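Ribose 5-phosphate isomerase, putative (Trypanosoma brucei brucei, PDB 6FXS) probably catalyses the interconversion of ribose 5-phosphate and ribulose 5-phosphate, as a type B (RpiB/LacAB family) sugar-phosphate isomerase. Local coordinates at residues 22-33 / 81-90; 117-128 / 147-158. All coordinates share one frame; numbering follows the deposited sequence.

The two contacts illustrate how a three-layer fold spends different chemistry at its centre and at its margin. Contact 1 lies in the core, where neighbouring parallel strands 23-29 and 84-89 are joined by backbone hydrogen bonds and backed by aliphatic side chains. Contact 2, about 17 Å away from centre to centre, is only partly buried; there the end of helix 113-121, the turn after it and the start of strand 127-131 meet the end of helix 137-149, the linker and the start of helix 156-169, mainly through an arginine and aromatic rings. The sheet unites them: strand 84-89 also pairs with strand 127-131, Gly85 N lying 2.8 Å from Asn126 O, and Ile86 packs on Val128.

Contact 1 of 2, residues 22-33 / 81-90; sequences TRKVAIGADHIG and EADVGILVCG. With SO4 (sulfate ion), chain E.
Asp83 reaches from the entrance of strand 84-89 to the start of strand 23-29, where its OD2 accepts the backbone N-H of Lys24 at 2.9 Å through the anti lone pair. Its CG stands beside its own backbone N (chi1 -56°), which turns the carboxylate toward the neighbouring strand. The Arg23 chain, bent at chi2 and chi3, folds back so that one face of its guanidinium covers Asp83 CB, with NH2 3.5 Å from that carbon. The oxygen OD2 lies well out of the guanidinium plane, so that opposite charges are near but no N-H points at it, at most a general attraction. Lys24 O receives both Asp83 N and Val84 N, and from there parallel pairing runs on to Asp30 N, which donates to Val88 O. On the face of Val25, Ile27, Ile86 and Val88, the CG1 branch of Val25, anti to its backbone N, meets Ile86 CD1 at a tight 3.4 Å; helix 37-46 covers both through Val44. On the reverse face Ala26 CB touches Ala82 CB at 3.9 Å, and Leu87 CD2 comes within 3.8 Å of Gly28 O, beneath Val73 of helix 66-78. Just past the C-terminal end of strand 23-29, Asp30 OD1 takes Gly33 N at 3.1 Å in an Asx motif, which fixes the carboxylate beside Cys89. Beyond it, His31 NE2 donates a nearly straight hydrogen bond (2.7 Å) to O2 of a sulfate, probably from the crystallisation liquor, that Arg63 of another chain also binds. Adjacent parallel strands between helices 37-46 and 66-78 characterise the Rossmann-like alpha/beta/alpha sandwich of the RpiB family.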
loop_
_atom_site.group_PDB
_atom_site.type_symbol
_atom_site.label_atom_id
_atom_site.label_comp_id
_atom_site.label_asym_id
_atom_site.label_seq_id
_atom_site.Cartn_x
_atom_site.Cartn_y
_atom_site.Cartn_z
ATOM N N THR B 22 5.450 -22.537 23.533
ATOM C CA THR B 22 6.549 -21.634 23.027
ATOM C C THR B 22 6.731 -21.755 21.529
ATOM O O THR B 22 6.753 -22.860 21.002
ATOM C CB THR B 22 7.928 -21.883 23.676
ATOM O OG1 THR B 22 7.813 -21.646 25.054
ATOM C CG2 THR B 22 9.010 -20.911 23.148
ATOM N N ARG B 23 6.862 -20.613 20.862
ATOM C CA ARG B 23 7.134 -20.585 19.446
ATOM C C ARG B 23 8.400 -19.746 19.276
ATOM O O ARG B 23 8.404 -18.564 19.650
ATOM C CB ARG B 23 5.937 -20.020 18.684
ATOM C CG ARG B 23 4.551 -20.474 19.180
ATOM C CD ARG B 23 4.027 -21.851 18.735
ATOM N NE ARG B 23 4.351 -22.295 17.367
ATOM C CZ ARG B 23 4.138 -21.614 16.225
ATOM N NH1 ARG B 23 3.629 -20.373 16.208
ATOM N NH2 ARG B 23 4.484 -22.177 15.057
ATOM N N LYS B 24 9.466 -20.348 18.722
ATOM C CA LYS B 24 10.680 -19.616 18.442
ATOM C C LYS B 24 10.571 -18.913 17.072
ATOM O O LYS B 24 10.264 -19.559 16.085
ATOM C CB LYS B 24 11.896 -20.527 18.307
ATOM C CG LYS B 24 12.279 -21.293 19.539
ATOM C CD LYS B 24 13.775 -21.597 19.506
ATOM C CE LYS B 24 14.062 -22.947 20.118
ATOM N NZ LYS B 24 15.414 -22.987 20.761
ATOM N N VAL B 25 10.949 -17.654 17.044
ATOM C CA VAL B 25 10.795 -16.783 15.886
ATOM C C VAL B 25 12.158 -16.324 15.529
ATOM O O VAL B 25 12.719 -15.505 16.226
ATOM C CB VAL B 25 9.857 -15.606 16.216
ATOM C CG1 VAL B 25 9.721 -14.701 15.018
ATOM C CG2 VAL B 25 8.518 -16.063 16.752
ATOM N N ALA B 26 12.773 -16.935 14.524
ATOM C CA ALA B 26 14.079 -16.521 14.092
ATOM C C ALA B 26 13.904 -15.237 13.256
ATOM O O ALA B 26 13.001 -15.177 12.387
ATOM C CB ALA B 26 14.749 -17.618 13.264
ATOM N N ILE B 27 14.738 -14.234 13.533
ATOM C CA ILE B 27 14.687 -12.930 12.907
ATOM C C ILE B 27 16.049 -12.630 12.263
ATOM O O ILE B 27 17.140 -12.803 12.889
ATOM C CB ILE B 27 14.349 -11.814 13.897
ATOM C CG1 ILE B 27 13.104 -12.128 14.657
ATOM C CG2 ILE B 27 14.203 -10.488 13.198
ATOM C CD1 ILE B 27 12.959 -11.310 15.923
ATOM N N GLY B 28 16.010 -12.246 10.990
ATOM C CA GLY B 28 17.190 -11.874 10.237
ATOM C C GLY B 28 16.971 -10.583 9.495
ATOM O O GLY B 28 15.808 -10.242 9.118
ATOM N N ALA B 29 18.068 -9.867 9.253
ATOM C CA ALA B 29 18.038 -8.668 8.469
ATOM C C ALA B 29 19.207 -8.569 7.519
ATOM O O ALA B 29 20.036 -9.480 7.418
ATOM C CB ALA B 29 17.925 -7.439 9.351
ATOM N N ASP B 30 19.267 -7.462 6.778
ATOM C CA ASP B 30 20.564 -7.024 6.253
ATOM C C ASP B 30 20.901 -5.697 6.890
ATOM O O ASP B 30 20.283 -5.276 7.870
ATOM C CB ASP B 30 20.597 -7.074 4.726
ATOM C CG ASP B 30 19.713 -5.986 4.043
ATOM O OD1 ASP B 30 19.017 -5.208 4.692
ATOM O OD2 ASP B 30 19.803 -5.933 2.804
ATOM N N HIS B 31 21.880 -5.009 6.338
ATOM C CA HIS B 31 22.226 -3.680 6.870
ATOM C C HIS B 31 21.181 -2.610 6.762
ATOM O O HIS B 31 21.178 -1.659 7.545
ATOM C CB HIS B 31 23.537 -3.190 6.246
ATOM C CG HIS B 31 23.518 -3.123 4.764
ATOM N ND1 HIS B 31 23.657 -4.237 3.950
ATOM C CD2 HIS B 31 23.459 -2.059 3.947
ATOM C CE1 HIS B 31 23.659 -3.850 2.697
ATOM N NE2 HIS B 31 23.490 -2.540 2.667
ATOM N N ILE B 32 20.318 -2.764 5.761
ATOM C CA ILE B 32 19.208 -1.851 5.543
ATOM C C ILE B 32 18.130 -2.069 6.616
ATOM O O ILE B 32 17.540 -1.109 7.126
ATOM C CB ILE B 32 18.675 -1.964 4.060
ATOM C CG1 ILE B 32 19.800 -1.657 3.034
ATOM C CG2 ILE B 32 17.481 -1.045 3.806
ATOM C CD1 ILE B 32 20.481 -0.293 3.227
ATOM N N GLY B 33 17.799 -3.333 6.910
ATOM C CA GLY B 33 16.881 -3.645 8.005
ATOM C C GLY B 33 17.473 -3.524 9.414
ATOM O O GLY B 33 16.765 -3.180 10.373
ATOM N N GLU B 81 14.589 -25.980 13.846
ATOM C CA GLU B 81 15.286 -25.178 14.857
ATOM C C GLU B 81 14.513 -23.933 15.257
ATOM O O GLU B 81 14.788 -23.311 16.312
ATOM C CB GLU B 81 16.680 -24.815 14.315
ATOM C CG GLU B 81 17.512 -26.054 13.951
ATOM C CD GLU B 81 18.767 -25.779 13.128
ATOM O OE1 GLU B 81 19.135 -24.655 12.765
ATOM O OE2 GLU B 81 19.419 -26.754 12.826
ATOM N N ALA B 82 13.549 -23.514 14.426
ATOM C CA ALA B 82 12.696 -22.398 14.811
ATOM C C ALA B 82 11.341 -22.657 14.226
ATOM O O ALA B 82 11.242 -23.381 13.240
ATOM C CB ALA B 82 13.290 -21.084 14.298
ATOM N N ASP B 83 10.299 -22.119 14.841
ATOM C CA ASP B 83 8.922 -22.311 14.321
ATOM C C ASP B 83 8.515 -21.327 13.201
ATOM O O ASP B 83 7.767 -21.702 12.353
ATOM C CB ASP B 83 7.920 -22.221 15.430
ATOM C CG ASP B 83 8.239 -23.240 16.554
ATOM O OD1 ASP B 83 8.158 -24.419 16.270
ATOM O OD2 ASP B 83 8.657 -22.870 17.646
ATOM N N VAL B 84 8.968 -20.104 13.272
ATOM C CA VAL B 84 8.561 -19.019 12.333
ATOM C C VAL B 84 9.797 -18.190 12.077
ATOM O O VAL B 84 10.650 -18.055 13.003
ATOM C CB VAL B 84 7.546 -18.023 12.958
ATOM C CG1 VAL B 84 6.967 -17.088 11.876
ATOM C CG2 VAL B 84 6.396 -18.723 13.636
ATOM N N GLY B 85 9.900 -17.629 10.850
ATOM C CA GLY B 85 10.878 -16.621 10.505
ATOM C C GLY B 85 10.420 -15.242 10.174
ATOM O O GLY B 85 9.249 -15.040 9.666
ATOM N N ILE B 86 11.255 -14.243 10.439
ATOM C CA ILE B 86 10.964 -12.852 10.032
ATOM C C ILE B 86 12.231 -12.357 9.355
ATOM O O ILE B 86 13.349 -12.490 9.925
ATOM C CB ILE B 86 10.571 -11.948 11.225
ATOM C CG1 ILE B 86 9.267 -12.431 11.864
ATOM C CG2 ILE B 86 10.442 -10.506 10.798
ATOM C CD1 ILE B 86 8.942 -11.868 13.215
ATOM N N LEU B 87 12.101 -11.840 8.132
ATOM C CA LEU B 87 13.229 -11.277 7.378
ATOM C C LEU B 87 12.899 -9.846 6.986
ATOM O O LEU B 87 11.794 -9.565 6.442
ATOM C CB LEU B 87 13.572 -12.134 6.180
ATOM C CG LEU B 87 13.995 -13.579 6.518
ATOM C CD1 LEU B 87 14.093 -14.346 5.232
ATOM C CD2 LEU B 87 15.398 -13.500 7.180
ATOM N N VAL B 88 13.854 -8.948 7.273
ATOM C CA VAL B 88 13.752 -7.539 6.989
ATOM C C VAL B 88 14.906 -7.042 6.105
ATOM O O VAL B 88 16.078 -7.079 6.525
ATOM C CB VAL B 88 13.763 -6.685 8.251
ATOM C CG1 VAL B 88 13.469 -5.238 7.866
ATOM C CG2 VAL B 88 12.711 -7.131 9.231
ATOM N N CYS B 89 14.584 -6.548 4.910
ATOM C CA CYS B 89 15.559 -5.854 4.037
ATOM C C CYS B 89 14.844 -4.570 3.599
ATOM O O CYS B 89 13.860 -4.129 4.217
ATOM C CB CYS B 89 16.050 -6.757 2.867
ATOM S SG CYS B 89 14.977 -7.225 1.371
ATOM N N GLY B 90 15.355 -3.935 2.574
ATOM C CA GLY B 90 14.820 -2.686 2.116
ATOM C C GLY B 90 13.344 -2.814 1.700
ATOM O O GLY B 90 12.523 -2.057 2.185
HETATM S S SO4 E . 23.951 -1.618 -0.667
HETATM O O1 SO4 E . 24.606 -0.467 -1.348
HETATM O O2 SO4 E . 22.966 -1.176 0.372
HETATM O O3 SO4 E . 23.265 -2.441 -1.654
HETATM O O4 SO4 E . 25.055 -2.475 -0.082
#

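Contact 2 of 2, residues 117-128 / 147-158; sequences VMARQHNDANVV and FLQTPYSGEDRH. With SO4 (sulfate ion), chain C.
The backbone of 150-153 runs past the end of helix 113-121, bringing the CA atoms of Gln121 and Tyr152 to 4.2 Å and letting Ser153 N donate to Gln121 O. In this alpha/beta/alpha sandwich, the contact joins the end of helix 113-121 and its turn into strand 127-131 to the end of helix 137-149 and the linker to helix 156-169. Phe147, its CG anti to the backbone N (chi1 -167°), sends its ring between two aliphatic groups: Val128 CB sits over the centre of one face, 3.5 Å from the centroid, and Arg120 CD over the opposite face at 3.6 Å. Both are CH-pi contacts, while Ala119 CB meets the ring edge. Bends at chi2 and chi3 carry the Arg120 guanidinium onward to Thr150 O, which NE and NH2 grip side-on. Its NH1 binds Asp124 OD1 in a salt bridge and also Ala125 O, so the helix end, the turn and the linker share one cation. Asp124 lies across the Tyr152 ring, CB 3.5 Å from CD1, its carboxylate 23° from the ring plane and offset toward the rim; the Tyr152 OH is hydrogen-bonded to Thr159 OG1. Farther along, His122 and His158 form an offset stack, centroids 3.9 Å apart and planes at 25°, and Met118 CE lies against the other face of His122.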
loop_
_atom_site.group_PDB
_atom_site.type_symbol
_atom_site.label_atom_id
_atom_site.label_comp_id
_atom_site.label_asym_id
_atom_site.label_seq_id
_atom_site.Cartn_x
_atom_site.Cartn_y
_atom_site.Cartn_z
ATOM N N VAL B 117 -2.739 -11.704 7.047
ATOM C CA VAL B 117 -3.802 -12.699 7.279
ATOM C C VAL B 117 -3.756 -13.810 6.237
ATOM O O VAL B 117 -3.731 -15.010 6.583
ATOM C CB VAL B 117 -5.201 -12.044 7.343
ATOM C CG1 VAL B 117 -6.302 -13.061 7.450
ATOM C CG2 VAL B 117 -5.345 -11.147 8.567
ATOM N N MET B 118 -3.789 -13.415 4.969
ATOM C CA MET B 118 -3.930 -14.407 3.916
ATOM C C MET B 118 -2.661 -15.289 3.753
ATOM O O MET B 118 -2.780 -16.451 3.388
ATOM C CB MET B 118 -4.305 -13.780 2.594
ATOM C CG MET B 118 -5.690 -13.012 2.624
ATOM S SD MET B 118 -7.041 -13.912 3.473
ATOM C CE MET B 118 -7.267 -15.067 2.151
ATOM N N ALA B 119 -1.484 -14.715 4.018
ATOM C CA ALA B 119 -0.239 -15.500 3.949
ATOM C C ALA B 119 -0.355 -16.692 4.898
ATOM O O ALA B 119 0.127 -17.792 4.617
ATOM C CB ALA B 119 0.943 -14.672 4.386
ATOM N N ARG B 120 -0.941 -16.435 6.048
ATOM C CA ARG B 120 -1.156 -17.508 7.047
ATOM C C ARG B 120 -2.337 -18.436 6.729
ATOM O O ARG B 120 -2.230 -19.678 6.735
ATOM C CB ARG B 120 -1.342 -16.853 8.410
ATOM C CG ARG B 120 -0.046 -16.191 8.960
ATOM C CD ARG B 120 1.092 -17.094 9.316
ATOM N NE ARG B 120 0.628 -18.093 10.240
ATOM C CZ ARG B 120 0.603 -19.381 10.089
ATOM N NH1 ARG B 120 1.246 -20.017 9.099
ATOM N NH2 ARG B 120 -0.075 -20.070 11.022
ATOM N N GLN B 121 -3.470 -17.808 6.514
ATOM C CA GLN B 121 -4.733 -18.543 6.316
ATOM C C GLN B 121 -4.737 -19.432 5.094
ATOM O O GLN B 121 -5.205 -20.579 5.141
ATOM C CB GLN B 121 -5.894 -17.552 6.206
ATOM C CG GLN B 121 -6.359 -16.971 7.514
ATOM C CD GLN B 121 -7.442 -17.855 8.126
ATOM O OE1 GLN B 121 -7.249 -18.578 9.179
ATOM N NE2 GLN B 121 -8.581 -17.867 7.449
ATOM N N HIS B 122 -4.185 -18.940 3.993
ATOM C CA HIS B 122 -4.102 -19.703 2.750
ATOM C C HIS B 122 -2.767 -20.367 2.472
ATOM O O HIS B 122 -2.753 -21.485 1.892
ATOM C CB HIS B 122 -4.467 -18.806 1.523
ATOM C CG HIS B 122 -5.933 -18.523 1.415
ATOM N ND1 HIS B 122 -6.507 -17.866 0.333
ATOM C CD2 HIS B 122 -6.960 -18.873 2.236
ATOM C CE1 HIS B 122 -7.815 -17.772 0.528
ATOM N NE2 HIS B 122 -8.126 -18.384 1.671
ATOM N N ASN B 123 -1.679 -19.676 2.698
ATOM C CA ASN B 123 -0.352 -20.204 2.283
ATOM C C ASN B 123 0.386 -20.912 3.451
ATOM O O ASN B 123 1.496 -21.448 3.230
ATOM C CB ASN B 123 0.507 -19.089 1.661
ATOM C CG ASN B 123 -0.250 -18.326 0.555
ATOM O OD1 ASN B 123 -0.678 -17.186 0.749
ATOM N ND2 ASN B 123 -0.461 -18.986 -0.556
ATOM N N ASP B 124 -0.221 -20.892 4.658
ATOM C CA ASP B 124 0.437 -21.362 5.899
ATOM C C ASP B 124 1.901 -20.911 5.922
ATOM O O ASP B 124 2.811 -21.708 6.106
ATOM C CB ASP B 124 0.381 -22.862 5.966
ATOM C CG ASP B 124 0.706 -23.438 7.376
ATOM O OD1 ASP B 124 0.677 -22.757 8.401
ATOM O OD2 ASP B 124 0.935 -24.631 7.397
ATOM N N ALA B 125 2.103 -19.665 5.616
ATOM C CA ALA B 125 3.429 -19.132 5.458
ATOM C C ALA B 125 4.186 -19.295 6.838
ATOM O O ALA B 125 3.623 -19.012 7.910
ATOM C CB ALA B 125 3.391 -17.682 5.021
ATOM N N ASN B 126 5.432 -19.726 6.727
ATOM C CA ASN B 126 6.320 -19.909 7.891
ATOM C C ASN B 126 7.464 -18.850 8.023
ATOM O O ASN B 126 8.193 -18.862 9.011
ATOM C CB ASN B 126 6.807 -21.394 7.994
ATOM C CG ASN B 126 7.434 -21.924 6.750
ATOM O OD1 ASN B 126 7.850 -21.159 5.831
ATOM N ND2 ASN B 126 7.579 -23.250 6.696
ATOM N N VAL B 127 7.638 -17.964 7.029
ATOM C CA VAL B 127 8.531 -16.852 7.057
ATOM C C VAL B 127 7.768 -15.612 6.470
ATOM O O VAL B 127 7.099 -15.742 5.443
ATOM C CB VAL B 127 9.808 -17.113 6.221
ATOM C CG1 VAL B 127 10.736 -15.910 6.211
ATOM C CG2 VAL B 127 10.531 -18.364 6.726
ATOM N N VAL B 128 7.760 -14.500 7.195
ATOM C CA VAL B 128 7.229 -13.224 6.710
ATOM C C VAL B 128 8.396 -12.315 6.294
ATOM O O VAL B 128 9.391 -12.187 7.039
ATOM C CB VAL B 128 6.310 -12.548 7.731
ATOM C CG1 VAL B 128 7.033 -12.220 9.031
ATOM C CG2 VAL B 128 5.675 -11.305 7.128
ATOM N N PHE B 147 0.739 -11.851 11.628
ATOM C CA PHE B 147 1.345 -13.039 11.072
ATOM C C PHE B 147 1.508 -14.133 12.170
ATOM O O PHE B 147 1.320 -15.322 11.950
ATOM C CB PHE B 147 2.688 -12.676 10.438
ATOM C CG PHE B 147 3.266 -13.739 9.581
ATOM C CD1 PHE B 147 2.857 -13.874 8.247
ATOM C CD2 PHE B 147 4.181 -14.634 10.078
ATOM C CE1 PHE B 147 3.440 -14.782 7.422
ATOM C CE2 PHE B 147 4.749 -15.614 9.250
ATOM C CZ PHE B 147 4.381 -15.706 7.932
ATOM N N LEU B 148 1.927 -13.706 13.347
ATOM C CA LEU B 148 2.221 -14.662 14.446
ATOM C C LEU B 148 0.957 -15.187 15.054
ATOM O O LEU B 148 0.951 -16.348 15.462
ATOM C CB LEU B 148 3.052 -13.997 15.527
ATOM C CG LEU B 148 4.489 -13.665 15.129
ATOM C CD1 LEU B 148 5.222 -12.864 16.196
ATOM C CD2 LEU B 148 5.236 -14.905 14.754
ATOM N N GLN B 149 -0.100 -14.377 15.089
ATOM C CA GLN B 149 -1.323 -14.751 15.784
ATOM C C GLN B 149 -2.336 -15.486 14.892
ATOM O O GLN B 149 -3.240 -16.195 15.402
ATOM C CB GLN B 149 -2.004 -13.528 16.371
ATOM C CG GLN B 149 -1.314 -12.970 17.584
ATOM C CD GLN B 149 -2.023 -11.734 18.056
ATOM O OE1 GLN B 149 -3.081 -11.338 17.515
ATOM N NE2 GLN B 149 -1.427 -11.068 18.976
ATOM N N THR B 150 -2.166 -15.363 13.577
ATOM C CA THR B 150 -3.134 -15.956 12.655
ATOM C C THR B 150 -2.833 -17.392 12.351
ATOM O O THR B 150 -1.712 -17.736 11.917
ATOM C CB THR B 150 -3.257 -15.079 11.367
ATOM O OG1 THR B 150 -3.622 -13.705 11.703
ATOM C CG2 THR B 150 -4.259 -15.669 10.428
ATOM N N PRO B 151 -3.847 -18.270 12.476
ATOM C CA PRO B 151 -3.670 -19.690 12.159
ATOM C C PRO B 151 -3.913 -19.959 10.636
ATOM O O PRO B 151 -4.480 -19.097 9.937
ATOM C CB PRO B 151 -4.774 -20.386 13.000
ATOM C CG PRO B 151 -5.894 -19.336 12.956
ATOM C CD PRO B 151 -5.147 -18.011 13.134
ATOM N N TYR B 152 -3.447 -21.113 10.173
ATOM C CA TYR B 152 -3.762 -21.659 8.888
ATOM C C TYR B 152 -5.255 -22.021 8.869
ATOM O O TYR B 152 -5.776 -22.449 9.877
ATOM C CB TYR B 152 -2.928 -22.915 8.636
ATOM C CG TYR B 152 -3.218 -23.621 7.317
ATOM C CD1 TYR B 152 -3.152 -22.939 6.084
ATOM C CD2 TYR B 152 -3.440 -24.981 7.300
ATOM C CE1 TYR B 152 -3.360 -23.590 4.890
ATOM C CE2 TYR B 152 -3.683 -25.640 6.108
ATOM C CZ TYR B 152 -3.611 -24.950 4.870
ATOM O OH TYR B 152 -3.812 -25.687 3.667
ATOM N N SER B 153 -5.969 -21.744 7.775
ATOM C CA SER B 153 -7.438 -22.040 7.740
ATOM C C SER B 153 -7.809 -23.542 7.858
ATOM O O SER B 153 -8.907 -23.861 8.282
ATOM C CB SER B 153 -8.142 -21.415 6.529
ATOM O OG SER B 153 -7.896 -22.289 5.442
ATOM N N GLY B 154 -6.909 -24.428 7.498
ATOM C CA GLY B 154 -7.162 -25.882 7.576
ATOM C C GLY B 154 -7.878 -26.422 6.328
ATOM O O GLY B 154 -8.090 -27.636 6.235
ATOM N N GLU B 155 -8.204 -25.592 5.338
ATOM C CA GLU B 155 -8.982 -26.122 4.225
ATOM C C GLU B 155 -8.186 -26.991 3.273
ATOM O O GLU B 155 -7.020 -26.658 2.882
ATOM C CB GLU B 155 -9.605 -25.056 3.454
ATOM C CG GLU B 155 -10.482 -24.216 4.335
ATOM C CD GLU B 155 -10.773 -22.869 3.716
ATOM O OE1 GLU B 155 -9.994 -21.902 3.790
ATOM O OE2 GLU B 155 -11.879 -22.792 3.154
ATOM N N ASP B 156 -8.790 -28.108 2.913
ATOM C CA ASP B 156 -8.118 -29.074 2.066
ATOM C C ASP B 156 -7.705 -28.524 0.659
ATOM O O ASP B 156 -6.667 -28.921 0.107
ATOM C CB ASP B 156 -8.920 -30.370 1.800
ATOM C CG ASP B 156 -7.976 -31.478 1.183
ATOM O OD1 ASP B 156 -6.930 -31.762 1.810
ATOM O OD2 ASP B 156 -8.201 -31.943 0.053
ATOM N N ARG B 157 -8.476 -27.625 0.116
ATOM C CA ARG B 157 -8.093 -27.076 -1.172
ATOM C C ARG B 157 -6.767 -26.246 -1.101
ATOM O O ARG B 157 -5.957 -26.363 -1.975
ATOM C CB ARG B 157 -9.241 -26.388 -1.787
ATOM C CG ARG B 157 -9.370 -25.038 -1.333
ATOM C CD ARG B 157 -10.664 -24.485 -1.898
ATOM N NE ARG B 157 -10.937 -23.257 -1.162
ATOM C CZ ARG B 157 -11.316 -23.199 0.110
ATOM N NH1 ARG B 157 -11.515 -24.328 0.846
ATOM N NH2 ARG B 157 -11.507 -21.988 0.642
ATOM N N HIS B 158 -6.502 -25.583 0.009
ATOM C CA HIS B 158 -5.174 -24.917 0.192
ATOM C C HIS B 158 -4.127 -25.958 0.480
ATOM O O HIS B 158 -3.010 -25.903 -0.070
ATOM C CB HIS B 158 -5.208 -23.851 1.295
ATOM C CG HIS B 158 -6.274 -22.851 1.092
ATOM N ND1 HIS B 158 -6.423 -22.163 -0.097
ATOM C CD2 HIS B 158 -7.329 -22.491 1.875
ATOM C CE1 HIS B 158 -7.530 -21.439 -0.053
ATOM N NE2 HIS B 158 -8.102 -21.623 1.133
HETATM S S SO4 C . -10.647 -21.021 -3.620
HETATM O O1 SO4 C . -10.640 -19.673 -4.204
HETATM O O2 SO4 C . -9.411 -20.974 -2.826
HETATM O O3 SO4 C . -10.640 -22.182 -4.556
HETATM O O4 SO4 C . -11.906 -21.313 -2.851
#